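Local atomic coordinates of packaging protein UL32 (Human herpesvirus 8 type M, PDB entry 6XF9), a protein that is required for herpesviral genome packaging, forms a pentameric zinc-binding ring, and is thought to direct new capsids to nuclear replication compartments. Residues A94-L99 and I125-H130; F335-D338 and A342-Y345. All blocks are in the same frame, centred on the assembly; numbering follows the deposited sequence.

Contact 1: A94-L99 and I125-H130; sequences AAAADL and IDLQLH. With ZN (zinc ion), chain O.
Leu-127 reaches across from helix 124-133 and touches helix 89-106 with both of its methyl groups, and this apolar packing is all that joins the two segments directly. CD1 of Leu-127 presses on CB of Ala-96 at 3.6 Å, and it also lies 3.9 Å from CA of Ala-96. Small residues suit this place: Ala-95 points its CB toward the other helix, and Ala-96, set to the side, offers only a methyl group, so the leucine can come close to the helix backbone, and the CA atoms of Ala-96 and Leu-127 are 7.1 Å apart. The other branch, CD2 of Leu-127, meets CD2 of Leu-99 at 4.2 Å, the two side chains crossing at a slant. Leu-99 extends to this meeting because its CG lies opposite the backbone N (chi1 -172°).

Metal binding is the second kind of interaction, and it belongs to one segment alone. One turn after Leu-127, His-130 gives ND1 to the zinc ion, whose site is completed by Cys-52, Cys-55 and Cys-136. NE2 of His-130 is hydrogen-bonded to the hydroxyl of Tyr-75, a second-shell partner that helps fix the rotation of the ring.

Both helices are buried here. Helix 14-22 lies against the same apolar patch, its Leu-20 touching both Ala-96 and Leu-127, while helix 37-45 packs on Ile-125 and Asp-126.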
loop_
_atom_site.group_PDB
_atom_site.type_symbol
_atom_site.label_atom_id
_atom_site.label_comp_id
_atom_site.label_asym_id
_atom_site.label_seq_id
_atom_site.Cartn_x
_atom_site.Cartn_y
_atom_site.Cartn_z
ATOM N N ALA D 94 -29.326 -33.684 22.039
ATOM C CA ALA D 94 -30.695 -33.454 22.500
ATOM C C ALA D 94 -31.639 -33.157 21.344
ATOM O O ALA D 94 -32.780 -33.631 21.327
ATOM C CB ALA D 94 -30.726 -32.317 23.510
ATOM N N ALA D 95 -31.221 -32.313 20.402
ATOM C CA ALA D 95 -32.056 -32.085 19.229
ATOM C C ALA D 95 -32.215 -33.362 18.407
ATOM O O ALA D 95 -33.262 -33.575 17.793
ATOM C CB ALA D 95 -31.471 -30.960 18.379
ATOM N N ALA D 96 -31.189 -34.219 18.365
ATOM C CA ALA D 96 -31.343 -35.496 17.674
ATOM C C ALA D 96 -32.401 -36.347 18.354
ATOM O O ALA D 96 -33.367 -36.784 17.717
ATOM C CB ALA D 96 -30.020 -36.254 17.649
ATOM N N ALA D 97 -32.254 -36.549 19.668
ATOM C CA ALA D 97 -33.200 -37.363 20.423
ATOM C C ALA D 97 -34.618 -36.826 20.288
ATOM O O ALA D 97 -35.545 -37.569 19.950
ATOM C CB ALA D 97 -32.783 -37.415 21.895
ATOM N N ASP D 98 -34.800 -35.522 20.498
ATOM C CA ASP D 98 -36.144 -34.967 20.457
ATOM C C ASP D 98 -36.713 -34.978 19.044
ATOM O O ASP D 98 -37.938 -34.925 18.883
ATOM C CB ASP D 98 -36.168 -33.544 21.023
ATOM C CG ASP D 98 -35.571 -33.443 22.441
ATOM O OD1 ASP D 98 -35.502 -34.464 23.180
ATOM O OD2 ASP D 98 -35.216 -32.304 22.841
ATOM N N LEU D 99 -35.859 -35.021 18.017
ATOM C CA LEU D 99 -36.362 -35.174 16.653
ATOM C C LEU D 99 -36.830 -36.606 16.396
ATOM O O LEU D 99 -37.815 -36.815 15.685
ATOM C CB LEU D 99 -35.299 -34.752 15.635
ATOM C CG LEU D 99 -35.839 -34.716 14.204
ATOM C CD1 LEU D 99 -36.803 -33.587 14.065
ATOM C CD2 LEU D 99 -34.735 -34.582 13.183
ATOM N N ILE D 125 -23.733 -32.934 11.311
ATOM C CA ILE D 125 -23.590 -31.640 10.661
ATOM C C ILE D 125 -24.948 -31.134 10.192
ATOM O O ILE D 125 -25.202 -29.925 10.212
ATOM C CB ILE D 125 -22.570 -31.727 9.507
ATOM C CG1 ILE D 125 -22.112 -30.327 9.103
ATOM C CG2 ILE D 125 -23.153 -32.473 8.304
ATOM C CD1 ILE D 125 -21.626 -29.510 10.273
ATOM N N ASP D 126 -25.862 -32.038 9.804
ATOM C CA ASP D 126 -27.168 -31.593 9.310
ATOM C C ASP D 126 -28.023 -31.015 10.429
ATOM O O ASP D 126 -28.730 -30.015 10.223
ATOM C CB ASP D 126 -27.905 -32.745 8.635
ATOM C CG ASP D 126 -27.135 -33.326 7.472
ATOM O OD1 ASP D 126 -26.837 -32.555 6.530
ATOM O OD2 ASP D 126 -26.849 -34.553 7.491
ATOM N N LEU D 127 -27.976 -31.645 11.616
ATOM C CA LEU D 127 -28.650 -31.113 12.800
ATOM C C LEU D 127 -28.054 -29.774 13.226
ATOM O O LEU D 127 -28.787 -28.844 13.583
ATOM C CB LEU D 127 -28.562 -32.119 13.943
ATOM C CG LEU D 127 -29.247 -33.457 13.664
ATOM C CD1 LEU D 127 -28.913 -34.462 14.759
ATOM C CD2 LEU D 127 -30.750 -33.307 13.525
ATOM N N GLN D 128 -26.719 -29.684 13.273
ATOM C CA GLN D 128 -26.046 -28.431 13.622
ATOM C C GLN D 128 -26.408 -27.299 12.664
ATOM O O GLN D 128 -26.678 -26.170 13.087
ATOM C CB GLN D 128 -24.544 -28.647 13.595
ATOM C CG GLN D 128 -24.006 -29.480 14.707
ATOM C CD GLN D 128 -22.503 -29.376 14.775
ATOM O OE1 GLN D 128 -21.963 -28.424 15.328
ATOM N NE2 GLN D 128 -21.815 -30.330 14.162
ATOM N N LEU D 129 -26.369 -27.570 11.359
ATOM C CA LEU D 129 -26.669 -26.531 10.375
ATOM C C LEU D 129 -28.118 -26.070 10.490
ATOM O O LEU D 129 -28.407 -24.865 10.399
ATOM C CB LEU D 129 -26.362 -27.037 8.963
ATOM C CG LEU D 129 -24.893 -27.063 8.508
ATOM C CD1 LEU D 129 -24.728 -27.774 7.178
ATOM C CD2 LEU D 129 -24.389 -25.628 8.374
ATOM N N HIS D 130 -29.051 -27.014 10.671
ATOM C CA HIS D 130 -30.468 -26.651 10.681
ATOM C C HIS D 130 -30.871 -25.965 11.981
ATOM O O HIS D 130 -31.532 -24.920 11.965
ATOM C CB HIS D 130 -31.335 -27.885 10.425
ATOM C CG HIS D 130 -32.804 -27.603 10.486
ATOM N ND1 HIS D 130 -33.495 -27.041 9.439
ATOM C CD2 HIS D 130 -33.711 -27.812 11.472
ATOM C CE1 HIS D 130 -34.765 -26.906 9.778
ATOM N NE2 HIS D 130 -34.921 -27.362 11.009
HETATM ZN ZN ZN O . -32.969 -26.533 7.521
#

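Contact 2: F335-D338 and A342-Y345; sequences FVLD and AMPY
Met-343 packs on Leu-337, and Ala-342 on Leu-337 and the carbonyl O of Val-336, in a local, largely apolar contact, in which the chain leaving helix 329-338 turns back against the C-terminal part of that helix before entering helix 349-357. Only three residues separate the two segments, and no hydrogen bond joins them. The nearest CA atoms are those of Leu-337 and Ala-342, 5.4 Å apart.

Ala-342 directs its CB at the helix, where the methyl group sits 3.6 Å from the carbonyl O of Val-336 and 4.1 Å from CA of Leu-337. A side chain of one carbon suits a place so near the backbone. Alongside, CD2 of Leu-337 meets the thioether of Met-343, at 3.7 Å from SD and 3.8 Å from CG, the two chains running at a slant to each other. The first torsion of Met-343, with CG anti to the carbonyl carbon (chi1 -59°), and a straight chi2 lay CG and SD against the leucine methyl; the bend at chi3 turns only CE, which is not part of this touch. Its backbone has positive phi (52°), part of the change of direction that the loop makes here. Tyr-345 folds back over this point, with CA of Met-343 3.5 Å above one ring face and displaced toward the rim; its hydroxyl is hydrogen-bonded to Glu-318 of helix 308-321.

Helix 349-357 adds Ile-355 against Met-343 and Arg-356 against Ala-342. NH2 of Arg-356 also donates to the carbonyl O of Leu-337, giving that carbonyl group a side-chain partner. Between the two segments themselves, the chemistry implies cohesion by van der Waals contact and burial of apolar surface, with the flexible thioether fitting against the branched leucine.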
loop_
_atom_site.group_PDB
_atom_site.type_symbol
_atom_site.label_atom_id
_atom_site.label_comp_id
_atom_site.label_asym_id
_atom_site.label_seq_id
_atom_site.Cartn_x
_atom_site.Cartn_y
_atom_site.Cartn_z
ATOM N N PHE D 335 -6.822 -20.187 42.579
ATOM C CA PHE D 335 -7.045 -19.846 43.986
ATOM C C PHE D 335 -8.485 -20.108 44.411
ATOM O O PHE D 335 -8.726 -20.653 45.493
ATOM C CB PHE D 335 -6.695 -18.380 44.258
ATOM C CG PHE D 335 -5.204 -18.069 44.212
ATOM C CD1 PHE D 335 -4.263 -19.058 43.910
ATOM C CD2 PHE D 335 -4.744 -16.764 44.463
ATOM C CE1 PHE D 335 -2.904 -18.747 43.869
ATOM C CE2 PHE D 335 -3.386 -16.453 44.423
ATOM C CZ PHE D 335 -2.470 -17.444 44.126
ATOM N N VAL D 336 -9.461 -19.708 43.591
ATOM C CA VAL D 336 -10.863 -19.937 43.949
ATOM C C VAL D 336 -11.161 -21.428 44.062
ATOM O O VAL D 336 -11.832 -21.868 44.996
ATOM C CB VAL D 336 -11.793 -19.252 42.933
ATOM C CG1 VAL D 336 -13.186 -19.804 43.066
ATOM C CG2 VAL D 336 -11.787 -17.751 43.156
ATOM N N LEU D 337 -10.647 -22.226 43.134
ATOM C CA LEU D 337 -10.970 -23.646 43.040
ATOM C C LEU D 337 -10.020 -24.581 43.780
ATOM O O LEU D 337 -10.245 -25.794 43.733
ATOM C CB LEU D 337 -11.020 -24.074 41.569
ATOM C CG LEU D 337 -12.061 -23.403 40.671
ATOM C CD1 LEU D 337 -12.023 -24.113 39.362
ATOM C CD2 LEU D 337 -13.462 -23.514 41.276
ATOM N N ASP D 338 -8.942 -24.090 44.409
ATOM C CA ASP D 338 -8.138 -24.984 45.249
ATOM C C ASP D 338 -8.861 -25.308 46.545
ATOM O O ASP D 338 -8.798 -26.443 47.035
ATOM C CB ASP D 338 -6.774 -24.390 45.577
ATOM C CG ASP D 338 -5.952 -25.309 46.492
ATOM O OD1 ASP D 338 -6.109 -26.551 46.372
ATOM O OD2 ASP D 338 -5.182 -24.804 47.350
ATOM N N ALA D 342 -14.922 -25.210 47.557
ATOM C CA ALA D 342 -15.163 -24.367 46.405
ATOM C C ALA D 342 -16.501 -24.413 45.765
ATOM O O ALA D 342 -17.120 -25.425 45.666
ATOM C CB ALA D 342 -14.135 -24.664 45.360
ATOM N N MET D 343 -16.945 -23.273 45.300
ATOM C CA MET D 343 -18.251 -23.265 44.627
ATOM C C MET D 343 -19.396 -23.898 45.412
ATOM O O MET D 343 -20.078 -24.789 44.905
ATOM C CB MET D 343 -18.139 -23.927 43.250
ATOM C CG MET D 343 -17.132 -23.264 42.323
ATOM S SD MET D 343 -17.040 -24.061 40.709
ATOM C CE MET D 343 -18.715 -23.827 40.121
ATOM N N PRO D 344 -19.615 -23.443 46.654
ATOM C CA PRO D 344 -20.665 -24.079 47.471
ATOM C C PRO D 344 -22.069 -23.843 46.933
ATOM O O PRO D 344 -22.997 -24.564 47.331
ATOM C CB PRO D 344 -20.478 -23.440 48.850
ATOM C CG PRO D 344 -19.626 -22.209 48.630
ATOM C CD PRO D 344 -19.204 -22.138 47.197
ATOM N N TYR D 345 -22.244 -22.851 46.050
ATOM C CA TYR D 345 -23.512 -22.536 45.401
ATOM C C TYR D 345 -23.972 -23.610 44.428
ATOM O O TYR D 345 -25.087 -23.504 43.901
ATOM C CB TYR D 345 -23.394 -21.200 44.649
ATOM C CG TYR D 345 -22.046 -20.982 43.958
ATOM C CD1 TYR D 345 -21.804 -21.436 42.655
ATOM C CD2 TYR D 345 -21.018 -20.323 44.615
ATOM C CE1 TYR D 345 -20.563 -21.243 42.045
ATOM C CE2 TYR D 345 -19.794 -20.128 44.022
ATOM C CZ TYR D 345 -19.557 -20.580 42.740
ATOM O OH TYR D 345 -18.309 -20.358 42.172
#

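Contacts 1 and 2 are both buried and apolar, but they occupy opposite sides of the chain's centre, their centres about 35 Å apart. Contact 1 is the more central, about 10 Å from the chain centre against about 26 Å, and joins the successive helices 89-106 and 124-133; contact 2 folds the loop that follows helix 329-338 back onto that helix. Leucine packs on alanine in both, with a second leucine in the first and a methionine in the second. Contact 1 includes a zinc ligand, His-130, whereas the segments of contact 2 bind no metal and reach the ring's subunit interface: Asp-338 forms a salt bridge with Arg-63 of a neighbouring subunit, and Phe-335 stacks on its Phe-59.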